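Local coordinates for caspase-1 subunit p19/18 (Spodoptera frugiperda, PDB 1M72), which acts as a cysteine protease of the caspase family and probably takes part in the activation cascade of caspases that carries out apoptosis, at residues Asn55-Asn60 with Trp203-Leu208; Ser62-Thr67 with Glu210-Ala215; Glu82-Ile87 with Trp127-Ala132; Leu111-Leu114 with Thr119-Lys122. All coordinates share one frame; numbering follows the deposited sequence.

Interaction 1 (Asn55-Asn60 with Trp203-Leu208)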
# COMPACT_ATOMS: atom_id res chain seq x y z
N ASN C 55 11.05 -13.21 19.85
CA ASN C 55 12.32 -12.67 20.32
C ASN C 55 13.39 -12.87 19.25
O ASN C 55 14.36 -12.10 19.15
CB ASN C 55 12.75 -13.30 21.67
CG ASN C 55 11.87 -12.83 22.85
OD1 ASN C 55 12.01 -13.31 23.98
ND2 ASN C 55 10.96 -11.90 22.59
N VAL C 56 13.23 -13.91 18.43
CA VAL C 56 14.16 -14.10 17.34
C VAL C 56 13.92 -12.91 16.34
O VAL C 56 14.90 -12.31 15.85
CB VAL C 56 13.91 -15.47 16.64
CG1 VAL C 56 14.77 -15.57 15.37
CG2 VAL C 56 14.27 -16.62 17.60
N ASP C 57 12.65 -12.55 16.06
CA ASP C 57 12.36 -11.44 15.14
C ASP C 57 12.93 -10.14 15.70
O ASP C 57 13.60 -9.38 15.01
CB ASP C 57 10.85 -11.20 14.94
CG ASP C 57 10.20 -12.25 14.07
OD1 ASP C 57 10.91 -13.11 13.49
OD2 ASP C 57 8.96 -12.20 13.96
N SER C 58 12.67 -9.90 16.98
CA SER C 58 13.13 -8.70 17.64
C SER C 58 14.65 -8.54 17.57
O SER C 58 15.13 -7.46 17.23
CB SER C 58 12.67 -8.70 19.09
OG SER C 58 12.75 -7.38 19.63
N ASP C 59 15.39 -9.61 17.89
CA ASP C 59 16.85 -9.57 17.87
C ASP C 59 17.37 -9.32 16.48
O ASP C 59 18.26 -8.51 16.25
CB ASP C 59 17.43 -10.90 18.35
CG ASP C 59 17.29 -11.09 19.85
OD1 ASP C 59 17.08 -10.09 20.58
OD2 ASP C 59 17.40 -12.26 20.31
N ASN C 60 16.84 -10.09 15.56
CA ASN C 60 17.20 -10.00 14.16
C ASN C 60 16.93 -8.58 13.58
O ASN C 60 17.77 -8.01 12.92
CB ASN C 60 16.35 -11.07 13.46
CG ASN C 60 16.80 -11.37 12.05
OD1 ASN C 60 17.83 -10.87 11.56
ND2 ASN C 60 16.00 -12.22 11.38
N TRP C 203 7.47 -15.21 9.32
CA TRP C 203 7.84 -15.28 7.92
C TRP C 203 8.23 -13.87 7.46
O TRP C 203 9.31 -13.67 6.92
CB TRP C 203 6.69 -15.80 7.06
CG TRP C 203 6.30 -17.24 7.33
CD1 TRP C 203 6.86 -18.09 8.24
CD2 TRP C 203 5.26 -17.99 6.68
NE1 TRP C 203 6.23 -19.32 8.20
CE2 TRP C 203 5.25 -19.29 7.25
CE3 TRP C 203 4.33 -17.69 5.66
CZ2 TRP C 203 4.35 -20.29 6.84
CZ3 TRP C 203 3.44 -18.68 5.24
CH2 TRP C 203 3.45 -19.97 5.83
N PHE C 204 7.35 -12.91 7.72
CA PHE C 204 7.58 -11.53 7.33
C PHE C 204 8.93 -10.99 7.86
O PHE C 204 9.73 -10.48 7.08
CB PHE C 204 6.41 -10.65 7.83
CG PHE C 204 6.51 -9.20 7.44
CD1 PHE C 204 6.73 -8.82 6.11
CD2 PHE C 204 6.33 -8.20 8.41
CE1 PHE C 204 6.76 -7.46 5.75
CE2 PHE C 204 6.37 -6.83 8.06
CZ PHE C 204 6.58 -6.47 6.73
N MET C 205 9.17 -11.09 9.16
CA MET C 205 10.41 -10.62 9.74
C MET C 205 11.65 -11.41 9.25
O MET C 205 12.72 -10.83 9.10
CB MET C 205 10.32 -10.62 11.26
CG MET C 205 9.44 -9.52 11.79
SD MET C 205 10.14 -7.83 11.50
CE MET C 205 8.70 -6.88 11.48
N GLN C 206 11.51 -12.71 8.99
CA GLN C 206 12.66 -13.46 8.46
C GLN C 206 13.03 -12.89 7.09
O GLN C 206 14.22 -12.67 6.77
CB GLN C 206 12.34 -14.95 8.26
CG GLN C 206 12.21 -15.78 9.50
CD GLN C 206 11.84 -17.22 9.16
OE1 GLN C 206 12.58 -17.90 8.46
NE2 GLN C 206 10.68 -17.67 9.65
N ALA C 207 12.02 -12.70 6.27
CA ALA C 207 12.27 -12.19 4.93
C ALA C 207 12.70 -10.72 4.97
O ALA C 207 13.59 -10.32 4.24
CB ALA C 207 11.00 -12.38 4.04
N LEU C 208 12.08 -9.91 5.81
CA LEU C 208 12.45 -8.50 5.89
C LEU C 208 13.94 -8.33 6.29
O LEU C 208 14.67 -7.61 5.64
CB LEU C 208 11.54 -7.79 6.90
CG LEU C 208 11.87 -6.31 7.15
CD1 LEU C 208 11.72 -5.51 5.83
CD2 LEU C 208 10.97 -5.72 8.27
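Asp57 lies across Met205, and the two side chains, meeting at about a right angle, carry most of the contact. It illustrates how a carboxylate can serve as a packing surface while its oxygens are engaged by other partners. Starting at the root, Asp57 CB is 3.8 Å from Met205 CB. One bond further on, Asp57 CG comes down on the same methylene, 3.3 Å from Met205 CB, which is close packing for two carbons. The two oxygens then straddle it: Asp57 OD1 is 3.4 Å from Met205 CB, and Asp57 OD2 reaches on to Met205 CG at 3.5 Å. The polar demand of OD2 is met by the hydroxyl of Ser202, just ahead of helix 203-215, and the same Ser202 OG is bonded to the backbone N of Met205. Ser202 OG thus stands between the carboxylate and the first turn of helix 203-215, positioning one against the other. Met205 starts toward Asp57, but its chain bends at the second torsion (chi2 -67°), taking the sulfur end away; the side chain also touches Leu106 of strand 98-106. One turn along, Asn60 ND2 is 4.2 Å from Met205 O, a loose approach, while Asn60 OD1 is bonded to Arg213. Within helix 203-215, Phe204 and Leu208 lean on strand 143-148, and Ala207 on helix 221-235. Neighbouring helices laid over the same parallel strands are characteristic of the alpha/beta caspase domain, and here they come from parts of the chain on either side of the predicted propeptide.

Interaction 2 (Ser62-Thr67 with Glu210-Ala215)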
# COMPACT_ATOMS: atom_id res chain seq x y z
N SER C 62 16.48 -5.72 15.22
CA SER C 62 17.31 -4.80 15.97
C SER C 62 18.74 -4.82 15.40
O SER C 62 19.35 -3.78 15.18
CB SER C 62 17.33 -5.23 17.44
OG SER C 62 18.31 -4.50 18.16
N LYS C 63 19.28 -6.01 15.16
CA LYS C 63 20.63 -6.10 14.64
C LYS C 63 20.80 -5.48 13.25
O LYS C 63 21.77 -4.74 12.99
CB LYS C 63 21.08 -7.56 14.61
CG LYS C 63 22.39 -7.77 13.85
CD LYS C 63 23.07 -9.13 14.17
CE LYS C 63 24.42 -9.28 13.40
NZ LYS C 63 25.21 -10.49 13.80
N VAL C 64 19.89 -5.78 12.33
CA VAL C 64 20.05 -5.20 11.02
C VAL C 64 19.80 -3.69 11.01
O VAL C 64 20.51 -2.95 10.33
CB VAL C 64 19.19 -5.93 9.97
CG1 VAL C 64 17.68 -5.55 10.14
CG2 VAL C 64 19.72 -5.58 8.58
N LEU C 65 18.83 -3.20 11.78
CA LEU C 65 18.59 -1.77 11.80
C LEU C 65 19.79 -1.00 12.42
O LEU C 65 20.04 0.16 12.09
CB LEU C 65 17.28 -1.47 12.54
CG LEU C 65 16.05 -2.13 11.91
CD1 LEU C 65 14.82 -1.84 12.75
CD2 LEU C 65 15.85 -1.62 10.48
N LYS C 66 20.55 -1.63 13.30
CA LYS C 66 21.70 -0.96 13.88
C LYS C 66 22.77 -0.80 12.81
O LYS C 66 23.38 0.25 12.69
CB LYS C 66 22.27 -1.75 15.07
CG LYS C 66 21.50 -1.55 16.33
CD LYS C 66 21.97 -2.48 17.45
CE LYS C 66 21.07 -2.28 18.67
NZ LYS C 66 21.51 -3.05 19.87
N THR C 67 22.99 -1.84 12.02
CA THR C 67 24.00 -1.75 10.98
C THR C 67 23.65 -0.66 9.95
O THR C 67 24.52 -0.16 9.24
CB THR C 67 24.18 -3.12 10.27
OG1 THR C 67 23.09 -3.34 9.38
CG2 THR C 67 24.18 -4.25 11.29
N GLU C 210 16.40 -10.53 6.16
CA GLU C 210 17.30 -11.07 5.14
C GLU C 210 17.48 -10.09 3.97
O GLU C 210 18.60 -9.87 3.51
CB GLU C 210 16.78 -12.43 4.60
CG GLU C 210 17.68 -13.06 3.53
CD GLU C 210 17.33 -14.53 3.20
OE1 GLU C 210 16.19 -14.81 2.74
OE2 GLU C 210 18.20 -15.42 3.38
N GLU C 211 16.41 -9.47 3.50
CA GLU C 211 16.53 -8.54 2.38
C GLU C 211 17.28 -7.26 2.79
O GLU C 211 18.04 -6.69 1.99
CB GLU C 211 15.14 -8.17 1.85
CG GLU C 211 15.10 -7.88 0.39
CD GLU C 211 15.76 -8.98 -0.45
OE1 GLU C 211 15.30 -10.14 -0.41
OE2 GLU C 211 16.73 -8.66 -1.16
N LEU C 212 17.05 -6.82 4.03
CA LEU C 212 17.73 -5.65 4.58
C LEU C 212 19.21 -5.96 4.74
O LEU C 212 20.04 -5.09 4.48
CB LEU C 212 17.15 -5.25 5.94
CG LEU C 212 15.79 -4.52 5.88
CD1 LEU C 212 15.30 -4.17 7.28
CD2 LEU C 212 15.92 -3.24 5.01
N ARG C 213 19.57 -7.18 5.15
CA ARG C 213 20.99 -7.53 5.27
C ARG C 213 21.68 -7.53 3.89
O ARG C 213 22.77 -7.01 3.75
CB ARG C 213 21.17 -8.91 5.91
CG ARG C 213 21.32 -8.90 7.40
CD ARG C 213 21.53 -10.35 7.90
NE ARG C 213 20.34 -10.92 8.53
CZ ARG C 213 19.53 -11.83 7.98
NH1 ARG C 213 19.78 -12.31 6.77
NH2 ARG C 213 18.45 -12.25 8.64
N TYR C 214 21.02 -8.09 2.87
CA TYR C 214 21.56 -8.18 1.51
C TYR C 214 21.64 -6.87 0.72
O TYR C 214 22.67 -6.59 0.10
CB TYR C 214 20.75 -9.20 0.68
CG TYR C 214 21.14 -9.32 -0.80
CD1 TYR C 214 22.38 -9.89 -1.19
CD2 TYR C 214 20.29 -8.85 -1.82
CE1 TYR C 214 22.75 -9.99 -2.55
CE2 TYR C 214 20.65 -8.94 -3.19
CZ TYR C 214 21.89 -9.51 -3.54
OH TYR C 214 22.26 -9.57 -4.89
N ALA C 215 20.58 -6.07 0.72
CA ALA C 215 20.62 -4.85 -0.10
C ALA C 215 20.08 -3.59 0.57
O ALA C 215 19.81 -2.59 -0.13
CB ALA C 215 19.88 -5.10 -1.43
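Val64 fits its two methyls against Leu212, and around that pair the helices 62-67 and 210-215 run side by side. Their short axes approach to 9.7 Å and differ in direction by only 25°, an almost parallel packing that shows how a few branched residues can carry a helix interface. In the tight part, Val64 CG2 touches Leu212 CB at 3.7 Å while Val64 CG1 reaches the tip methyl Leu212 CD1 at 4.0 Å, so that the valine fork sits over the leucine stem and branch, the side chains crossing at about a right angle. The first torsion of Val64 (chi1 74°) places CG2 anti to the backbone N, which turns that methyl to the neighbouring helix. Leu65 starts out away from the other helix, yet its methyl CD2 swings back to Leu212 CD1 at 4.1 Å. The solvent side is looser. There Val64 CG2 meets the aliphatic root of Arg213, with Arg213 CG 3.9 Å away, and beyond that root the exposed arginine bends at chi3 and leads away from the valine. Thr67, also exposed, turns inward on its own helix: its hydroxyl OG1 donates to Val64 O over 2.8 Å, giving the carbonyl a partner in the last turn. Around the pair, Leu65 lies on Ala35 of strand 31-39 and on Phe70 and Val72 of strand 70-76. Leu212 rests on Leu224 of helix 221-235, to which Glu211 is tied by a salt bridge with Lys231, so the two helices bridge the edge of the main sheet and that third helix.

Interaction 3 (Glu82-Ile87 with Trp127-Ala132)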
# COMPACT_ATOMS: atom_id res chain seq x y z
N GLU C 82 1.19 2.32 27.74
CA GLU C 82 2.62 2.49 27.72
C GLU C 82 3.08 2.71 26.30
O GLU C 82 3.91 3.57 26.05
CB GLU C 82 3.30 1.26 28.29
CG GLU C 82 2.79 0.88 29.66
CD GLU C 82 3.70 -0.13 30.36
OE1 GLU C 82 4.48 0.31 31.21
OE2 GLU C 82 3.65 -1.34 30.05
N ILE C 83 2.56 1.92 25.37
CA ILE C 83 2.92 2.08 23.98
C ILE C 83 2.48 3.49 23.55
O ILE C 83 3.26 4.28 22.98
CB ILE C 83 2.18 1.03 23.11
CG1 ILE C 83 2.69 -0.37 23.45
CG2 ILE C 83 2.35 1.37 21.61
CD1 ILE C 83 1.90 -1.50 22.78
N ASN C 84 1.23 3.83 23.87
CA ASN C 84 0.73 5.12 23.49
C ASN C 84 1.55 6.27 24.03
O ASN C 84 1.77 7.26 23.33
CB ASN C 84 -0.71 5.29 23.91
CG ASN C 84 -1.30 6.55 23.33
OD1 ASN C 84 -0.73 7.63 23.49
ND2 ASN C 84 -2.43 6.43 22.63
N LYS C 85 2.03 6.12 25.25
CA LYS C 85 2.84 7.16 25.89
C LYS C 85 4.19 7.34 25.19
O LYS C 85 4.56 8.46 24.85
CB LYS C 85 3.03 6.80 27.37
CG LYS C 85 4.39 7.05 27.97
CD LYS C 85 4.71 5.92 28.97
CE LYS C 85 5.91 6.25 29.86
NZ LYS C 85 7.12 6.58 29.05
N PHE C 86 4.92 6.25 25.00
CA PHE C 86 6.20 6.32 24.32
C PHE C 86 6.06 6.84 22.87
O PHE C 86 6.95 7.51 22.37
CB PHE C 86 6.88 4.96 24.34
CG PHE C 86 7.47 4.60 25.69
CD1 PHE C 86 8.54 5.35 26.22
CD2 PHE C 86 6.99 3.51 26.42
CE1 PHE C 86 9.11 4.99 27.47
CE2 PHE C 86 7.55 3.15 27.67
CZ PHE C 86 8.60 3.89 28.19
N ILE C 87 4.94 6.53 22.22
CA ILE C 87 4.69 6.97 20.87
C ILE C 87 4.55 8.49 20.88
O ILE C 87 5.16 9.17 20.08
CB ILE C 87 3.40 6.31 20.31
CG1 ILE C 87 3.68 4.86 19.90
CG2 ILE C 87 2.85 7.10 19.12
CD1 ILE C 87 4.38 4.74 18.59
N TRP C 127 0.82 5.59 13.84
CA TRP C 127 1.24 6.66 12.97
C TRP C 127 0.46 7.99 13.11
O TRP C 127 0.90 9.04 12.60
CB TRP C 127 1.20 6.16 11.52
CG TRP C 127 -0.08 5.51 11.06
CD1 TRP C 127 -1.21 6.14 10.58
CD2 TRP C 127 -0.35 4.09 10.95
NE1 TRP C 127 -2.14 5.20 10.18
CE2 TRP C 127 -1.64 3.94 10.40
CE3 TRP C 127 0.39 2.93 11.26
CZ2 TRP C 127 -2.22 2.68 10.16
CZ3 TRP C 127 -0.18 1.67 11.02
CH2 TRP C 127 -1.48 1.56 10.47
N TYR C 128 -0.65 7.96 13.86
CA TYR C 128 -1.49 9.13 14.06
C TYR C 128 -0.71 10.38 14.48
O TYR C 128 -0.90 11.46 13.89
CB TYR C 128 -2.56 8.83 15.12
CG TYR C 128 -3.36 10.04 15.57
CD1 TYR C 128 -4.38 10.58 14.75
CD2 TYR C 128 -3.09 10.66 16.80
CE1 TYR C 128 -5.11 11.74 15.16
CE2 TYR C 128 -3.80 11.79 17.22
CZ TYR C 128 -4.80 12.31 16.40
OH TYR C 128 -5.47 13.41 16.84
N TYR C 129 0.14 10.25 15.49
CA TYR C 129 0.95 11.37 16.01
C TYR C 129 2.14 11.82 15.16
O TYR C 129 2.87 12.74 15.55
CB TYR C 129 1.50 11.04 17.41
CG TYR C 129 0.44 10.67 18.43
CD1 TYR C 129 0.11 9.32 18.64
CD2 TYR C 129 -0.24 11.65 19.16
CE1 TYR C 129 -0.86 8.97 19.56
CE2 TYR C 129 -1.23 11.30 20.08
CZ TYR C 129 -1.53 9.96 20.27
OH TYR C 129 -2.51 9.57 21.15
N PHE C 130 2.36 11.19 14.02
CA PHE C 130 3.49 11.58 13.23
C PHE C 130 3.15 12.32 11.95
O PHE C 130 4.01 12.52 11.10
CB PHE C 130 4.36 10.37 12.96
CG PHE C 130 4.90 9.75 14.21
CD1 PHE C 130 5.95 10.36 14.91
CD2 PHE C 130 4.33 8.57 14.73
CE1 PHE C 130 6.44 9.79 16.12
CE2 PHE C 130 4.80 7.98 15.93
CZ PHE C 130 5.85 8.58 16.63
N THR C 131 1.89 12.72 11.78
CA THR C 131 1.58 13.50 10.59
C THR C 131 2.36 14.84 10.68
O THR C 131 2.72 15.29 11.78
CB THR C 131 0.05 13.70 10.43
OG1 THR C 131 -0.50 14.31 11.61
CG2 THR C 131 -0.64 12.33 10.12
N ALA C 132 2.66 15.47 9.56
CA ALA C 132 3.48 16.71 9.57
C ALA C 132 3.03 17.82 10.52
O ALA C 132 3.86 18.53 11.08
CB ALA C 132 3.62 17.28 8.17
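Ile87 and Tyr129 have the nearest CA atoms of the two segments, 7.5 Å apart, where a regular helix faces a chain that is turning. Residues 82-87 follow an ordinary helical course, with Ile87 N bonded to Ile83 O. Residues 128-131 form a type I beta turn, and, overlapping it, Phe130 N is bonded to Trp127 O; the turn sends two successive aromatic side chains, Tyr129 and Phe130, to the helix. Ile87 receives both through a single methyl: its CG2 is 3.6 Å from Tyr129 CD1 and 3.8 Å from Phe130 CE2. The first torsion of Ile87 (chi1 -77°) leaves CG2 anti to the backbone N, where it can meet both rings. Phe130 also brings its CZ to 3.6 Å from the carbonyl oxygen Ile87 O. At the tip of the tyrosine, Asn84 ND2 makes a weak hydrogen bond to Tyr129 OH, 3.5 Å long with an N-H...O angle of 147°, and the amide stands steeply to the ring, their planes 77° apart. The other amide atom, Asn84 OD1, accepts from Gln88 NE2 one turn on, the stronger polar partner of this side chain, which would hold the amide in its rotation. Tyr128 CD2 sits 3.6 Å above the centre of one face of the Tyr129 ring, so neighbouring turn residues pack on each other. Deeper in, Phe130 touches Thr90 and Ala91 of helix 80-92 and Lys143 and Phe145 of strand 143-148. Such a helix layered over the central beta sheet, with a short helix and turn beside it, is part of the alpha/beta architecture of the caspase domain.

Interaction 4 (Leu111-Leu114 with Thr119-Lys122); sequences LGML and THYK
Leu114 and Tyr121 face each other as an antiparallel hydrogen-bonded pair in a small beta hairpin, strands 113-115 and 120-121, part of a three-stranded antiparallel sheet separate from the main one. Both backbone donors of the pair are satisfied across the hairpin. Leu114 N gives its hydrogen to Tyr121 O, 3.0 Å away and nearly straight at 170°, and Tyr121 N returns one to Leu114 O, 2.9 Å away with an angle of 157°. In both, the donor lies close to the line of the acceptor's carbonyl bond. Such a pair sets the register here and gives both carbonyls a donor, a compact example of reciprocal pairing in a hairpin. The two oxygens themselves, Leu114 O and Tyr121 O, come within 3.4 Å but are both acceptors, so nothing is bonded between them. Just upstream of the pair, Gly112 turns the chain with a positive phi as it enters the strand. On the side of the sheet that carries Leu114 and Tyr121, Leu114 CB lies over one face of the tyrosine ring, a CH-pi contact, with Leu114 CB 3.6 Å from Tyr121 CZ. The ring is swung there by a first torsion that sets CG between backbone N and carbonyl carbon (chi1 58°). Leu114 also touches Thr107 and Ala149, next to the probable catalytic His108 and Cys150, while Tyr121 packs on Ser80 and Ile83 of helix 80-92. On the opposite face of the hairpin, Met113 CG meets His120 CB at 3.4 Å and Met113 SD stands over one face of the imidazole, 4.1 Å from its centroid.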
# COMPACT_ATOMS: atom_id res chain seq x y z
N LEU C 111 -8.64 -7.92 12.47
CA LEU C 111 -8.78 -6.86 11.49
C LEU C 111 -8.99 -5.54 12.24
O LEU C 111 -9.86 -5.46 13.11
CB LEU C 111 -9.95 -7.15 10.55
CG LEU C 111 -10.33 -6.09 9.51
CD1 LEU C 111 -9.21 -5.83 8.57
CD2 LEU C 111 -11.57 -6.57 8.76
N GLY C 112 -8.14 -4.54 11.94
CA GLY C 112 -8.23 -3.24 12.56
C GLY C 112 -7.81 -3.30 14.02
O GLY C 112 -8.16 -2.43 14.84
N MET C 113 -7.02 -4.29 14.38
CA MET C 113 -6.68 -4.37 15.79
C MET C 113 -5.31 -4.98 16.10
O MET C 113 -4.88 -5.94 15.46
CB MET C 113 -7.82 -5.15 16.46
CG MET C 113 -7.76 -5.36 17.95
SD MET C 113 -8.94 -6.71 18.51
CE MET C 113 -10.48 -6.25 17.65
N LEU C 114 -4.63 -4.38 17.08
CA LEU C 114 -3.37 -4.87 17.60
C LEU C 114 -3.52 -5.07 19.12
O LEU C 114 -4.28 -4.35 19.78
CB LEU C 114 -2.24 -3.86 17.32
CG LEU C 114 -1.90 -3.80 15.83
CD1 LEU C 114 -0.89 -2.75 15.57
CD2 LEU C 114 -1.40 -5.14 15.37
N THR C 119 -4.60 -4.97 26.62
CA THR C 119 -5.82 -4.84 25.84
C THR C 119 -5.46 -4.45 24.42
O THR C 119 -4.28 -4.36 24.11
CB THR C 119 -6.77 -3.79 26.52
OG1 THR C 119 -7.99 -3.69 25.77
CG2 THR C 119 -6.07 -2.41 26.61
N HIS C 120 -6.44 -4.23 23.55
CA HIS C 120 -6.15 -3.89 22.15
C HIS C 120 -6.35 -2.41 21.79
O HIS C 120 -7.03 -1.68 22.49
CB HIS C 120 -7.03 -4.72 21.22
CG HIS C 120 -8.48 -4.53 21.49
ND1 HIS C 120 -9.18 -3.45 20.99
CD2 HIS C 120 -9.32 -5.18 22.32
CE1 HIS C 120 -10.40 -3.45 21.51
NE2 HIS C 120 -10.50 -4.48 22.32
N TYR C 121 -5.73 -1.99 20.70
CA TYR C 121 -5.85 -0.62 20.22
C TYR C 121 -5.86 -0.68 18.68
O TYR C 121 -5.59 -1.74 18.06
CB TYR C 121 -4.69 0.22 20.72
CG TYR C 121 -3.36 -0.32 20.30
CD1 TYR C 121 -2.72 0.13 19.15
CD2 TYR C 121 -2.73 -1.31 21.06
CE1 TYR C 121 -1.47 -0.39 18.75
CE2 TYR C 121 -1.49 -1.84 20.67
CZ TYR C 121 -0.87 -1.37 19.51
OH TYR C 121 0.34 -1.90 19.14
N LYS C 122 -6.23 0.45 18.07
CA LYS C 122 -6.27 0.53 16.64
C LYS C 122 -4.87 0.80 16.10
O LYS C 122 -4.16 1.67 16.59
CB LYS C 122 -7.22 1.64 16.17
CG LYS C 122 -8.69 1.33 16.45
CD LYS C 122 -9.59 2.39 15.83
CE LYS C 122 -11.08 2.26 16.33
NZ LYS C 122 -11.76 1.00 15.86

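Interactions 1 and 2 are successive turns of one helix pair, their centres about 10 Å apart, and they are joined by Arg213 NH2, which makes a probable hydrogen bond of 3.3 Å to Asn60 OD1. Interaction 3 lies on the opposite side of the chain's centre from interaction 1, about 23 Å from it centre to centre. Interactions 3 and 4 touch where Ile83 CD1 meets Tyr121 OH at 4.0 Å, so helix 80-92 links the turn to the hairpin. Interaction 4 comes nearest to the probable active site: the Leu114 side chain is about 7 Å from that of His108 and about 8 Å from that of Cys150, whereas the Asp57 side chain is about 12 Å from each.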